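Local coordinates for protein glycoside hydrolase family 5 (Aspergillus oryzae, PDB 6LA0) that probably hydrolyses rutin and related flavonoid glycosides to release rutinose, as a secreted rutinosidase of a family that also includes exo-1,3-beta-glucanases, at residues V12-F17 with P293-E298; E191-D194 with V200-T203; R210-V215 with Q245-Q250; V261-F266 with Q284-D289. All coordinates share one frame; numbering follows the deposited sequence.

Contact 1 of 4, residues V12-F17 with P293-E298; sequences VNWTTF and PVFTGE. With NAG (2-acetamido-2-deoxy-beta-D-glucopyranose), chain C.
W14 and T15, in the loop leading to strand 19-23, lie against P293 and F295, where strand 294-303 begins. Walking along 12-17, V12 comes first: its CG1 sits 3.8 Å above the plane of the W14 ring, toward the rim. N13 carries an N-linked sugar, its ND2 joined covalently to C1 of the NAG. The amide keeps a role in the protein: N13 OD1 takes the backbone N of T15 at 3.0 Å, an Asx turn, and also T15 OG1 at 2.8 Å, the hydroxyl lying above the carbonyl plane. Two bonds thus hold the glycan-bearing amide against the chain. W14 does most of the packing. Its CB rests 3.8 Å from P293 CG, and at the far end of the indole CZ3 comes 3.6 Å from F295 CD1. The two ring planes make 58°, with W14 CH2 over one face of F295. This is the N-terminal end of the (beta/alpha)8 barrel, where W14 also touches V258 and P234 and gives its NE1 hydrogen to T185 OG1. T15 CG2 grazes P293 CG at 4.1 Å. F17 CD2 lies over the same indole face as V12 CG1.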
loop_
_atom_site.group_PDB
_atom_site.type_symbol
_atom_site.label_atom_id
_atom_site.label_comp_id
_atom_site.label_asym_id
_atom_site.label_seq_id
_atom_site.Cartn_x
_atom_site.Cartn_y
_atom_site.Cartn_z
ATOM N N VAL A 12 14.551 11.239 6.419
ATOM C CA VAL A 12 14.939 9.883 6.052
ATOM C C VAL A 12 15.620 9.902 4.689
ATOM O O VAL A 12 15.142 10.539 3.744
ATOM C CB VAL A 12 13.703 8.966 6.052
ATOM C CG1 VAL A 12 13.912 7.803 5.137
ATOM C CG2 VAL A 12 13.370 8.500 7.478
ATOM N N ASN A 13 16.733 9.181 4.576
ATOM C CA ASN A 13 17.409 8.971 3.303
ATOM C C ASN A 13 17.282 7.497 2.954
ATOM O O ASN A 13 17.893 6.648 3.608
ATOM C CB ASN A 13 18.869 9.389 3.387
ATOM C CG ASN A 13 19.561 9.341 2.052
ATOM O OD1 ASN A 13 19.477 8.355 1.317
ATOM N ND2 ASN A 13 20.252 10.414 1.725
ATOM N N TRP A 14 16.492 7.195 1.926
ATOM C CA TRP A 14 16.120 5.813 1.688
ATOM C C TRP A 14 17.260 4.985 1.112
ATOM O O TRP A 14 17.120 3.764 1.020
ATOM C CB TRP A 14 14.900 5.758 0.762
ATOM C CG TRP A 14 13.564 5.892 1.493
ATOM C CD1 TRP A 14 12.733 6.992 1.492
ATOM C CD2 TRP A 14 12.901 4.896 2.298
ATOM N NE1 TRP A 14 11.609 6.741 2.259
ATOM C CE2 TRP A 14 11.686 5.465 2.761
ATOM C CE3 TRP A 14 13.219 3.588 2.682
ATOM C CZ2 TRP A 14 10.793 4.762 3.581
ATOM C CZ3 TRP A 14 12.331 2.896 3.497
ATOM C CH2 TRP A 14 11.135 3.480 3.929
ATOM N N THR A 15 18.375 5.603 0.708
ATOM C CA THR A 15 19.519 4.780 0.304
ATOM C C THR A 15 20.229 4.147 1.494
ATOM O O THR A 15 21.020 3.214 1.298
ATOM C CB THR A 15 20.538 5.595 -0.514
ATOM O OG1 THR A 15 21.301 6.426 0.363
ATOM C CG2 THR A 15 19.845 6.452 -1.569
ATOM N N THR A 16 19.993 4.645 2.711
ATOM C CA THR A 16 20.583 4.119 3.942
ATOM C C THR A 16 19.550 3.670 4.972
ATOM O O THR A 16 19.817 2.740 5.736
ATOM C CB THR A 16 21.504 5.177 4.588
ATOM O OG1 THR A 16 20.760 6.373 4.867
ATOM C CG2 THR A 16 22.659 5.532 3.650
ATOM N N PHE A 17 18.380 4.299 5.005
ATOM C CA PHE A 17 17.329 3.933 5.945
ATOM C C PHE A 17 16.734 2.566 5.603
ATOM O O PHE A 17 16.514 2.244 4.436
ATOM C CB PHE A 17 16.247 5.017 5.905
ATOM C CG PHE A 17 15.105 4.806 6.859
ATOM C CD1 PHE A 17 15.238 5.100 8.209
ATOM C CD2 PHE A 17 13.878 4.363 6.396
ATOM C CE1 PHE A 17 14.161 4.937 9.096
ATOM C CE2 PHE A 17 12.795 4.196 7.278
ATOM C CZ PHE A 17 12.949 4.481 8.627
ATOM N N PRO A 293 16.934 3.502 -4.554
ATOM C CA PRO A 293 16.691 2.375 -3.644
ATOM C C PRO A 293 15.295 1.775 -3.814
ATOM O O PRO A 293 14.391 2.365 -4.418
ATOM C CB PRO A 293 16.854 3.011 -2.257
ATOM C CG PRO A 293 16.375 4.435 -2.459
ATOM C CD PRO A 293 16.751 4.809 -3.887
ATOM N N VAL A 294 15.128 0.577 -3.235
ATOM C CA VAL A 294 13.918 -0.232 -3.380
ATOM C C VAL A 294 13.359 -0.587 -2.006
ATOM O O VAL A 294 14.109 -0.968 -1.101
ATOM C CB VAL A 294 14.202 -1.527 -4.175
ATOM C CG1 VAL A 294 12.960 -2.402 -4.214
ATOM C CG2 VAL A 294 14.681 -1.207 -5.584
ATOM N N PHE A 295 12.032 -0.482 -1.864
ATOM C CA PHE A 295 11.292 -0.880 -0.676
ATOM C C PHE A 295 10.173 -1.823 -1.099
ATOM O O PHE A 295 9.553 -1.629 -2.150
ATOM C CB PHE A 295 10.710 0.347 0.063
ATOM C CG PHE A 295 10.055 0.028 1.396
ATOM C CD1 PHE A 295 10.822 -0.248 2.519
ATOM C CD2 PHE A 295 8.674 0.042 1.525
ATOM C CE1 PHE A 295 10.214 -0.521 3.751
ATOM C CE2 PHE A 295 8.059 -0.229 2.748
ATOM C CZ PHE A 295 8.831 -0.507 3.859
ATOM N N THR A 296 9.942 -2.871 -0.308
ATOM C CA THR A 296 8.917 -3.855 -0.637
ATOM C C THR A 296 7.679 -3.491 0.184
ATOM O O THR A 296 7.456 -4.017 1.274
ATOM C CB THR A 296 9.402 -5.278 -0.356
ATOM O OG1 THR A 296 10.672 -5.506 -1.002
ATOM C CG2 THR A 296 8.390 -6.302 -0.859
ATOM N N GLY A 297 6.852 -2.607 -0.362
ATOM C CA GLY A 297 5.715 -2.075 0.387
ATOM C C GLY A 297 4.524 -2.997 0.575
ATOM O O GLY A 297 3.649 -2.671 1.398
ATOM N N GLU A 298 4.444 -4.104 -0.172
ATOM C CA GLU A 298 3.362 -5.084 -0.026
ATOM C C GLU A 298 3.888 -6.486 -0.299
ATOM O O GLU A 298 4.570 -6.701 -1.303
ATOM C CB GLU A 298 2.201 -4.803 -0.990
ATOM C CG GLU A 298 1.321 -3.633 -0.619
ATOM C CD GLU A 298 0.093 -3.512 -1.503
ATOM O OE1 GLU A 298 -0.404 -4.556 -1.961
ATOM O OE2 GLU A 298 -0.393 -2.372 -1.733
HETATM C C1 NAG C . 20.939 10.463 0.473
HETATM C C2 NAG C . 21.081 11.911 0.028
HETATM C C3 NAG C . 21.770 11.974 -1.330
HETATM C C4 NAG C . 23.095 11.224 -1.284
HETATM C C5 NAG C . 22.865 9.803 -0.772
HETATM C C6 NAG C . 24.140 9.011 -0.609
HETATM C C7 NAG C . 19.604 13.860 0.292
HETATM C C8 NAG C . 18.197 14.375 0.186
HETATM N N2 NAG C . 19.783 12.570 -0.019
HETATM O O3 NAG C . 21.975 13.330 -1.717
HETATM O O4 NAG C . 23.661 11.169 -2.587
HETATM O O5 NAG C . 22.229 9.843 0.515
HETATM O O6 NAG C . 25.067 9.692 0.224
HETATM O O7 NAG C . 20.537 14.582 0.642
#

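Contact 2 of 4, residues E191-D194 with V200-T203; sequences EPTD and VFGT
F201 turns the rim of its ring to E191 and T193, T193 along CD1 and CE1 and E191 at the tip, in a long loop at the C-terminal side of the (beta/alpha)8 barrel. E191-P192 follows strand 184-187, the position at which family 5 glycosidases carry the Glu-Pro of their acid/base glutamate, so the contact is consistent with a wall of the active-site cleft. F201 itself is the second residue of a type II beta turn from V200 to T203. From CB the side chain leaves with CG anti to the backbone N (chi1 -168°), which carries the ring away from the turn and across to 191-194. Along one flank CD1 comes 4.2 Å from T193 CG2. One atom further, CE1 has T193 OG1 at 3.8 Å, in the plane of the ring, and T193 CG2 nearly as close. At the tip CZ meets E191 OE1 at 3.5 Å, and CE2 follows at 3.8 Å from this same oxygen. E191 OE1 lies near the ring plane, at the C-H rim, whose slight positive charge probably suits it; the carboxylate plane is turned 67° from the ring. E191 OE2 is hydrogen-bonded to H262 ND1, while F241 packs edge-to-face with the F201 ring. Behind the ring the turn is closed by T203 N, which donates to V200 O at 3.2 Å across F201 and G202, the latter with phi 82°.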
loop_
_atom_site.group_PDB
_atom_site.type_symbol
_atom_site.label_atom_id
_atom_site.label_comp_id
_atom_site.label_asym_id
_atom_site.label_seq_id
_atom_site.Cartn_x
_atom_site.Cartn_y
_atom_site.Cartn_z
ATOM N N GLU A 191 -0.133 0.870 -7.925
ATOM C CA GLU A 191 -0.413 -0.136 -8.951
ATOM C C GLU A 191 -1.181 0.374 -10.182
ATOM O O GLU A 191 -2.241 -0.162 -10.518
ATOM C CB GLU A 191 -1.111 -1.344 -8.334
ATOM C CG GLU A 191 -0.251 -2.045 -7.289
ATOM C CD GLU A 191 -0.895 -3.306 -6.709
ATOM O OE1 GLU A 191 -2.068 -3.586 -7.055
ATOM O OE2 GLU A 191 -0.223 -4.021 -5.915
ATOM N N PRO A 192 -0.631 1.349 -10.913
ATOM C CA PRO A 192 -1.274 1.761 -12.171
ATOM C C PRO A 192 -1.087 0.704 -13.253
ATOM O O PRO A 192 0.039 0.296 -13.552
ATOM C CB PRO A 192 -0.551 3.066 -12.528
ATOM C CG PRO A 192 0.822 2.889 -11.925
ATOM C CD PRO A 192 0.554 2.176 -10.612
ATOM N N THR A 193 -2.200 0.262 -13.846
ATOM C CA THR A 193 -2.161 -0.653 -14.983
ATOM C C THR A 193 -3.216 -0.240 -16.002
ATOM O O THR A 193 -4.276 0.280 -15.639
ATOM C CB THR A 193 -2.413 -2.121 -14.576
ATOM O OG1 THR A 193 -3.723 -2.251 -14.015
ATOM C CG2 THR A 193 -1.385 -2.595 -13.561
ATOM N N ASP A 194 -2.933 -0.495 -17.290
ATOM C CA ASP A 194 -3.929 -0.276 -18.335
ATOM C C ASP A 194 -4.248 -1.504 -19.187
ATOM O O ASP A 194 -5.041 -1.385 -20.125
ATOM C CB ASP A 194 -3.505 0.897 -19.252
ATOM C CG ASP A 194 -2.202 0.632 -20.008
ATOM O OD1 ASP A 194 -1.556 -0.415 -19.796
ATOM O OD2 ASP A 194 -1.825 1.492 -20.821
ATOM N N VAL A 200 -2.600 -11.211 -16.608
ATOM C CA VAL A 200 -1.295 -10.559 -16.640
ATOM C C VAL A 200 -1.145 -9.502 -15.554
ATOM O O VAL A 200 -0.116 -8.807 -15.513
ATOM C CB VAL A 200 -1.015 -9.945 -18.027
ATOM C CG1 VAL A 200 -1.431 -10.913 -19.120
ATOM C CG2 VAL A 200 -1.726 -8.601 -18.189
ATOM N N PHE A 201 -2.133 -9.357 -14.673
ATOM C CA PHE A 201 -1.978 -8.444 -13.551
ATOM C C PHE A 201 -0.865 -8.936 -12.636
ATOM O O PHE A 201 -0.655 -10.140 -12.463
ATOM C CB PHE A 201 -3.283 -8.307 -12.768
ATOM C CG PHE A 201 -3.278 -7.173 -11.772
ATOM C CD1 PHE A 201 -3.550 -5.871 -12.174
ATOM C CD2 PHE A 201 -3.003 -7.413 -10.430
ATOM C CE1 PHE A 201 -3.549 -4.830 -11.254
ATOM C CE2 PHE A 201 -2.996 -6.385 -9.510
ATOM C CZ PHE A 201 -3.273 -5.088 -9.919
ATOM N N GLY A 202 -0.138 -7.983 -12.059
ATOM C CA GLY A 202 1.033 -8.289 -11.267
ATOM C C GLY A 202 2.300 -8.533 -12.059
ATOM O O GLY A 202 3.330 -8.859 -11.457
ATOM N N THR A 203 2.265 -8.393 -13.379
ATOM C CA THR A 203 3.421 -8.623 -14.229
ATOM C C THR A 203 3.721 -7.366 -15.040
ATOM O O THR A 203 2.874 -6.472 -15.149
ATOM C CB THR A 203 3.204 -9.825 -15.170
ATOM O OG1 THR A 203 2.220 -9.506 -16.164
ATOM C CG2 THR A 203 2.765 -11.069 -14.385
#

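Contact 3 of 4, residues R210-V215 with Q245-Q250; sequences RGATWV and QYWSNQ
W247 pushes the outer corner of its indole against helix 209-229, where CH2 overlaps A212 CB at 3.8 Å and V215 CG1 at 4.0 Å. These two residues stand three apart, about one helical turn, and both direct their CB atoms at the ring. Each meets it obliquely, while the indole edge also faces the helix backbone, with A212 O in the ring plane and 3.9 Å from CZ3. V215 sets CG1 anti to its own amide N (chi1 175°), which brings that branch to the tryptophan. Y246, one residue before W247, reaches the same A212. Its OH lies 3.4 Å from A212 CB, which sits at the phenol edge, so the small methyl is touched by two aromatic side chains at once. The two rings also pack on each other, Y246 CD1 standing 3.6 Å above the centre of the indole. In the barrel these are the helices after strands 184-187 and 235-237, so the contact joins two neighbours of the outer helical layer. Q250 braces the short helix 244-248 with NE2 bonded to Y246 O at 3.1 Å and an N-H...O angle of 170°, the acceptor lying in the plane of the Q250 amide. W247 NE1 finds its partner beyond the two segments, in G239 O. Between 210-215 and 245-250 the contact is thus apolar, but a hydrogen bond from Y246 OH to D209 OD1 ties the same two helices at its edge; these polar ends probably limit how far the rings can turn.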
loop_
_atom_site.group_PDB
_atom_site.type_symbol
_atom_site.label_atom_id
_atom_site.label_comp_id
_atom_site.label_asym_id
_atom_site.label_seq_id
_atom_site.Cartn_x
_atom_site.Cartn_y
_atom_site.Cartn_z
ATOM N N ARG A 210 2.560 3.151 -23.846
ATOM C CA ARG A 210 1.727 4.343 -23.950
ATOM C C ARG A 210 1.241 4.800 -22.576
ATOM O O ARG A 210 1.328 5.986 -22.233
ATOM C CB ARG A 210 0.540 4.061 -24.867
ATOM C CG ARG A 210 -0.350 5.252 -25.064
ATOM C CD ARG A 210 -1.192 5.121 -26.314
ATOM N NE ARG A 210 -2.074 6.275 -26.445
ATOM C CZ ARG A 210 -3.361 6.271 -26.114
ATOM N NH1 ARG A 210 -3.927 5.158 -25.638
ATOM N NH2 ARG A 210 -4.082 7.377 -26.267
ATOM N N GLY A 211 0.714 3.864 -21.779
ATOM C CA GLY A 211 0.290 4.193 -20.427
ATOM C C GLY A 211 1.441 4.607 -19.530
ATOM O O GLY A 211 1.266 5.434 -18.635
ATOM N N ALA A 212 2.636 4.063 -19.773
ATOM C CA ALA A 212 3.799 4.428 -18.968
ATOM C C ALA A 212 4.240 5.872 -19.204
ATOM O O ALA A 212 4.806 6.497 -18.301
ATOM C CB ALA A 212 4.958 3.468 -19.252
ATOM N N THR A 213 4.012 6.428 -20.394
ATOM C CA THR A 213 4.393 7.825 -20.600
ATOM C C THR A 213 3.529 8.749 -19.746
ATOM O O THR A 213 4.025 9.731 -19.178
ATOM C CB THR A 213 4.293 8.195 -22.079
ATOM O OG1 THR A 213 2.928 8.120 -22.508
ATOM C CG2 THR A 213 5.128 7.236 -22.917
ATOM N N TRP A 214 2.245 8.423 -19.600
ATOM C CA TRP A 214 1.389 9.232 -18.737
ATOM C C TRP A 214 1.794 9.082 -17.275
ATOM O O TRP A 214 1.825 10.070 -16.533
ATOM C CB TRP A 214 -0.084 8.854 -18.939
ATOM C CG TRP A 214 -1.035 9.908 -18.403
ATOM C CD1 TRP A 214 -1.772 9.842 -17.251
ATOM C CD2 TRP A 214 -1.326 11.187 -18.995
ATOM N NE1 TRP A 214 -2.499 11.001 -17.091
ATOM C CE2 TRP A 214 -2.250 11.838 -18.149
ATOM C CE3 TRP A 214 -0.906 11.835 -20.162
ATOM C CZ2 TRP A 214 -2.762 13.116 -18.433
ATOM C CZ3 TRP A 214 -1.407 13.116 -20.439
ATOM C CH2 TRP A 214 -2.325 13.738 -19.574
ATOM N N VAL A 215 2.121 7.857 -16.847
ATOM C CA VAL A 215 2.582 7.645 -15.475
ATOM C C VAL A 215 3.849 8.453 -15.204
ATOM O O VAL A 215 3.980 9.101 -14.157
ATOM C CB VAL A 215 2.797 6.144 -15.211
ATOM C CG1 VAL A 215 3.396 5.913 -13.824
ATOM C CG2 VAL A 215 1.479 5.410 -15.346
ATOM N N GLN A 245 14.722 -0.996 -12.864
ATOM C CA GLN A 245 15.574 -0.631 -13.994
ATOM C C GLN A 245 14.786 -0.092 -15.188
ATOM O O GLN A 245 15.360 0.622 -16.024
ATOM C CB GLN A 245 16.419 -1.835 -14.423
ATOM C CG GLN A 245 17.483 -2.194 -13.407
ATOM C CD GLN A 245 17.031 -3.284 -12.451
ATOM O OE1 GLN A 245 15.876 -3.299 -11.991
ATOM N NE2 GLN A 245 17.935 -4.201 -12.140
ATOM N N TYR A 246 13.493 -0.420 -15.291
ATOM C CA TYR A 246 12.657 0.093 -16.372
ATOM C C TYR A 246 12.464 1.599 -16.264
ATOM O O TYR A 246 12.316 2.275 -17.288
ATOM C CB TYR A 246 11.291 -0.617 -16.361
ATOM C CG TYR A 246 10.286 -0.104 -17.384
ATOM C CD1 TYR A 246 9.481 1.005 -17.104
ATOM C CD2 TYR A 246 10.136 -0.724 -18.627
ATOM C CE1 TYR A 246 8.560 1.490 -18.034
ATOM C CE2 TYR A 246 9.213 -0.248 -19.563
ATOM C CZ TYR A 246 8.425 0.855 -19.253
ATOM O OH TYR A 246 7.505 1.346 -20.158
ATOM N N TRP A 247 12.456 2.138 -15.044
ATOM C CA TRP A 247 12.167 3.549 -14.817
ATOM C C TRP A 247 13.409 4.382 -14.559
ATOM O O TRP A 247 13.359 5.612 -14.700
ATOM C CB TRP A 247 11.232 3.724 -13.606
ATOM C CG TRP A 247 9.900 3.036 -13.732
ATOM C CD1 TRP A 247 9.521 1.862 -13.136
ATOM C CD2 TRP A 247 8.759 3.494 -14.474
ATOM N NE1 TRP A 247 8.233 1.549 -13.485
ATOM C CE2 TRP A 247 7.736 2.536 -14.299
ATOM C CE3 TRP A 247 8.506 4.613 -15.277
ATOM C CZ2 TRP A 247 6.480 2.665 -14.897
ATOM C CZ3 TRP A 247 7.258 4.741 -15.868
ATOM C CH2 TRP A 247 6.259 3.771 -15.672
ATOM N N SER A 248 14.509 3.746 -14.168
ATOM C CA SER A 248 15.585 4.496 -13.537
ATOM C C SER A 248 16.291 5.427 -14.515
ATOM O O SER A 248 16.810 6.471 -14.106
ATOM C CB SER A 248 16.575 3.529 -12.894
ATOM O OG SER A 248 17.335 2.852 -13.868
ATOM N N ASN A 249 16.311 5.104 -15.798
ATOM C CA ASN A 249 17.013 5.981 -16.724
ATOM C C ASN A 249 16.102 7.023 -17.349
ATOM O O ASN A 249 16.569 7.819 -18.169
ATOM C CB ASN A 249 17.724 5.163 -17.801
ATOM C CG ASN A 249 18.996 4.532 -17.276
ATOM O OD1 ASN A 249 19.066 3.315 -17.069
ATOM N ND2 ASN A 249 19.996 5.365 -17.005
ATOM N N GLN A 250 14.833 7.067 -16.948
ATOM C CA GLN A 250 13.922 8.130 -17.346
ATOM C C GLN A 250 13.817 9.229 -16.298
ATOM O O GLN A 250 13.008 10.148 -16.463
ATOM C CB GLN A 250 12.531 7.549 -17.638
ATOM C CG GLN A 250 12.557 6.170 -18.325
ATOM C CD GLN A 250 11.216 5.795 -18.955
ATOM O OE1 GLN A 250 10.560 6.631 -19.584
ATOM N NE2 GLN A 250 10.803 4.539 -18.783
#

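Contact 4 of 4, residues V261-F266 with Q284-D289; sequences VHTYYF and QSKAGD
Within the beta-alpha-beta unit formed by strand 257-265, helix 275-285 and strand 294-303, K286 sends its side chain back from the end of the helix onto V261 and T263 of the first strand. K286 is the first residue to leave helical backbone angles, and its CB points at the strand. Beyond CG the chain is extended (chi2 and chi3 both -170°), long enough to carry the ammonium past V261 and as far as T263. V261 and K286 run alongside each other in opposite directions, and the methyl V261 CG2 packs on K286 CD at 3.9 Å. Further out K286 CE passes 3.6 Å from T263 OG1, and at the end K286 NZ donates to that oxygen at 2.8 Å, lysine and threonine meeting tip to tip. The carbonyl H262 O is 3.0 Å from K286 NZ. T263 has OG1 anti to its carbonyl carbon (chi1 -53°), which turns the hydroxyl to the lysine. In this part of the barrel, V261 and T263 face the helical layer, whereas H262 and Y264 point the other way, into the barrel. There H262 NE2 is hydrogen-bonded to D260 OD2 and Y264 OH to E298 OE1, so the strand that carries the lysine contact on one side meets E298 on the other. The return strand lies beside it, with backbone hydrogen bonds joining V261 to F295 and T263 to E298. From the helix itself, D282 touches T263 and is hydrogen-bonded to Y265 OH.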
loop_
_atom_site.group_PDB
_atom_site.type_symbol
_atom_site.label_atom_id
_atom_site.label_comp_id
_atom_site.label_asym_id
_atom_site.label_seq_id
_atom_site.Cartn_x
_atom_site.Cartn_y
_atom_site.Cartn_z
ATOM N N VAL A 261 8.063 -1.863 -4.520
ATOM C CA VAL A 261 7.686 -3.050 -5.282
ATOM C C VAL A 261 6.778 -3.932 -4.432
ATOM O O VAL A 261 6.907 -3.985 -3.202
ATOM C CB VAL A 261 8.917 -3.854 -5.775
ATOM C CG1 VAL A 261 9.827 -2.983 -6.662
ATOM C CG2 VAL A 261 9.712 -4.465 -4.595
ATOM N N HIS A 262 5.860 -4.639 -5.102
ATOM C CA HIS A 262 4.903 -5.545 -4.472
ATOM C C HIS A 262 5.145 -6.981 -4.943
ATOM O O HIS A 262 5.296 -7.237 -6.141
ATOM C CB HIS A 262 3.460 -5.113 -4.791
ATOM C CG HIS A 262 3.119 -3.752 -4.274
ATOM N ND1 HIS A 262 1.901 -3.143 -4.507
ATOM C CD2 HIS A 262 3.830 -2.888 -3.508
ATOM C CE1 HIS A 262 1.885 -1.961 -3.919
ATOM N NE2 HIS A 262 3.044 -1.777 -3.312
ATOM N N THR A 263 5.151 -7.920 -4.004
ATOM C CA THR A 263 5.482 -9.311 -4.313
ATOM C C THR A 263 4.482 -10.229 -3.635
ATOM O O THR A 263 4.436 -10.279 -2.403
ATOM C CB THR A 263 6.903 -9.655 -3.856
ATOM O OG1 THR A 263 7.827 -8.696 -4.395
ATOM C CG2 THR A 263 7.282 -11.071 -4.315
ATOM N N TYR A 264 3.707 -10.963 -4.440
ATOM C CA TYR A 264 2.710 -11.907 -3.953
ATOM C C TYR A 264 2.890 -13.276 -4.606
ATOM O O TYR A 264 3.528 -13.415 -5.657
ATOM C CB TYR A 264 1.297 -11.399 -4.222
ATOM C CG TYR A 264 0.880 -10.219 -3.372
ATOM C CD1 TYR A 264 0.635 -10.378 -2.007
ATOM C CD2 TYR A 264 0.687 -8.958 -3.932
ATOM C CE1 TYR A 264 0.218 -9.303 -1.216
ATOM C CE2 TYR A 264 0.276 -7.868 -3.150
ATOM C CZ TYR A 264 0.046 -8.042 -1.796
ATOM O OH TYR A 264 -0.381 -6.984 -1.013
ATOM N N TYR A 265 2.274 -14.293 -3.979
ATOM C CA TYR A 265 2.455 -15.684 -4.383
ATOM C C TYR A 265 1.159 -16.487 -4.482
ATOM O O TYR A 265 1.220 -17.692 -4.779
ATOM C CB TYR A 265 3.412 -16.389 -3.407
ATOM C CG TYR A 265 4.762 -15.719 -3.327
ATOM C CD1 TYR A 265 5.781 -16.082 -4.197
ATOM C CD2 TYR A 265 5.020 -14.722 -2.392
ATOM C CE1 TYR A 265 7.018 -15.463 -4.154
ATOM C CE2 TYR A 265 6.266 -14.091 -2.337
ATOM C CZ TYR A 265 7.260 -14.473 -3.224
ATOM O OH TYR A 265 8.504 -13.877 -3.197
ATOM N N PHE A 266 -0.004 -15.871 -4.247
ATOM C CA PHE A 266 -1.243 -16.645 -4.198
ATOM C C PHE A 266 -1.743 -17.080 -5.576
ATOM O O PHE A 266 -2.638 -17.932 -5.647
ATOM C CB PHE A 266 -2.335 -15.857 -3.456
ATOM C CG PHE A 266 -2.606 -14.494 -4.035
ATOM C CD1 PHE A 266 -3.590 -14.317 -5.000
ATOM C CD2 PHE A 266 -1.883 -13.389 -3.604
ATOM C CE1 PHE A 266 -3.853 -13.049 -5.532
ATOM C CE2 PHE A 266 -2.137 -12.106 -4.140
ATOM C CZ PHE A 266 -3.124 -11.944 -5.105
ATOM N N GLN A 284 16.176 -10.812 -4.589
ATOM C CA GLN A 284 17.416 -10.596 -5.328
ATOM C C GLN A 284 17.149 -9.943 -6.679
ATOM O O GLN A 284 17.840 -8.995 -7.062
ATOM C CB GLN A 284 18.164 -11.920 -5.522
ATOM C CG GLN A 284 19.484 -11.773 -6.283
ATOM C CD GLN A 284 20.298 -13.066 -6.319
ATOM O OE1 GLN A 284 20.109 -13.959 -5.490
ATOM N NE2 GLN A 284 21.202 -13.165 -7.286
ATOM N N SER A 285 16.156 -10.433 -7.421
ATOM C CA SER A 285 15.919 -9.891 -8.752
ATOM C C SER A 285 15.274 -8.505 -8.722
ATOM O O SER A 285 15.367 -7.777 -9.713
ATOM C CB SER A 285 15.043 -10.844 -9.555
ATOM O OG SER A 285 13.761 -10.919 -8.986
ATOM N N LYS A 286 14.618 -8.127 -7.627
ATOM C CA LYS A 286 14.006 -6.804 -7.527
ATOM C C LYS A 286 14.913 -5.792 -6.836
ATOM O O LYS A 286 14.458 -4.691 -6.500
ATOM C CB LYS A 286 12.657 -6.897 -6.800
ATOM C CG LYS A 286 11.618 -7.679 -7.593
ATOM C CD LYS A 286 10.207 -7.555 -6.992
ATOM C CE LYS A 286 9.253 -8.543 -7.667
ATOM N NZ LYS A 286 7.856 -8.391 -7.194
ATOM N N ALA A 287 16.174 -6.147 -6.595
ATOM C CA ALA A 287 17.053 -5.253 -5.849
ATOM C C ALA A 287 17.376 -3.975 -6.616
ATOM O O ALA A 287 17.787 -2.993 -5.993
ATOM C CB ALA A 287 18.347 -5.976 -5.476
ATOM N N GLY A 288 17.211 -3.969 -7.939
ATOM C CA GLY A 288 17.448 -2.771 -8.727
ATOM C C GLY A 288 18.900 -2.578 -9.131
ATOM O O GLY A 288 19.779 -3.410 -8.883
ATOM N N ASP A 289 19.157 -1.440 -9.781
ATOM C CA ASP A 289 20.486 -1.127 -10.300
ATOM C C ASP A 289 21.298 -0.196 -9.397
ATOM O O ASP A 289 22.403 0.207 -9.782
ATOM C CB ASP A 289 20.372 -0.519 -11.705
ATOM C CG ASP A 289 19.474 0.701 -11.739
ATOM O OD1 ASP A 289 19.363 1.382 -10.699
ATOM O OD2 ASP A 289 18.873 0.969 -12.806
#

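How the contacts relate
From the N terminus, the chain enters contact 1 at 12-17 and does not close it until 293-298, so the other three lie nested within that loop. Inside it they come in series. Contact 2 closes first, a short loop after strand 184-187; contact 3 then spans helix 209-229 to helix 244-248, and contact 4 strand 257-265 to the end of helix 275-285. Contacts 1 and 4 share a sheet, their strands being neighbours. Contact 2 meets contact 4 through E191 and H262, and packs on contact 3 at P192 and V215. S248 and D289 link contacts 3 and 4, tying the outer helical layer to the loop before strand 294-303.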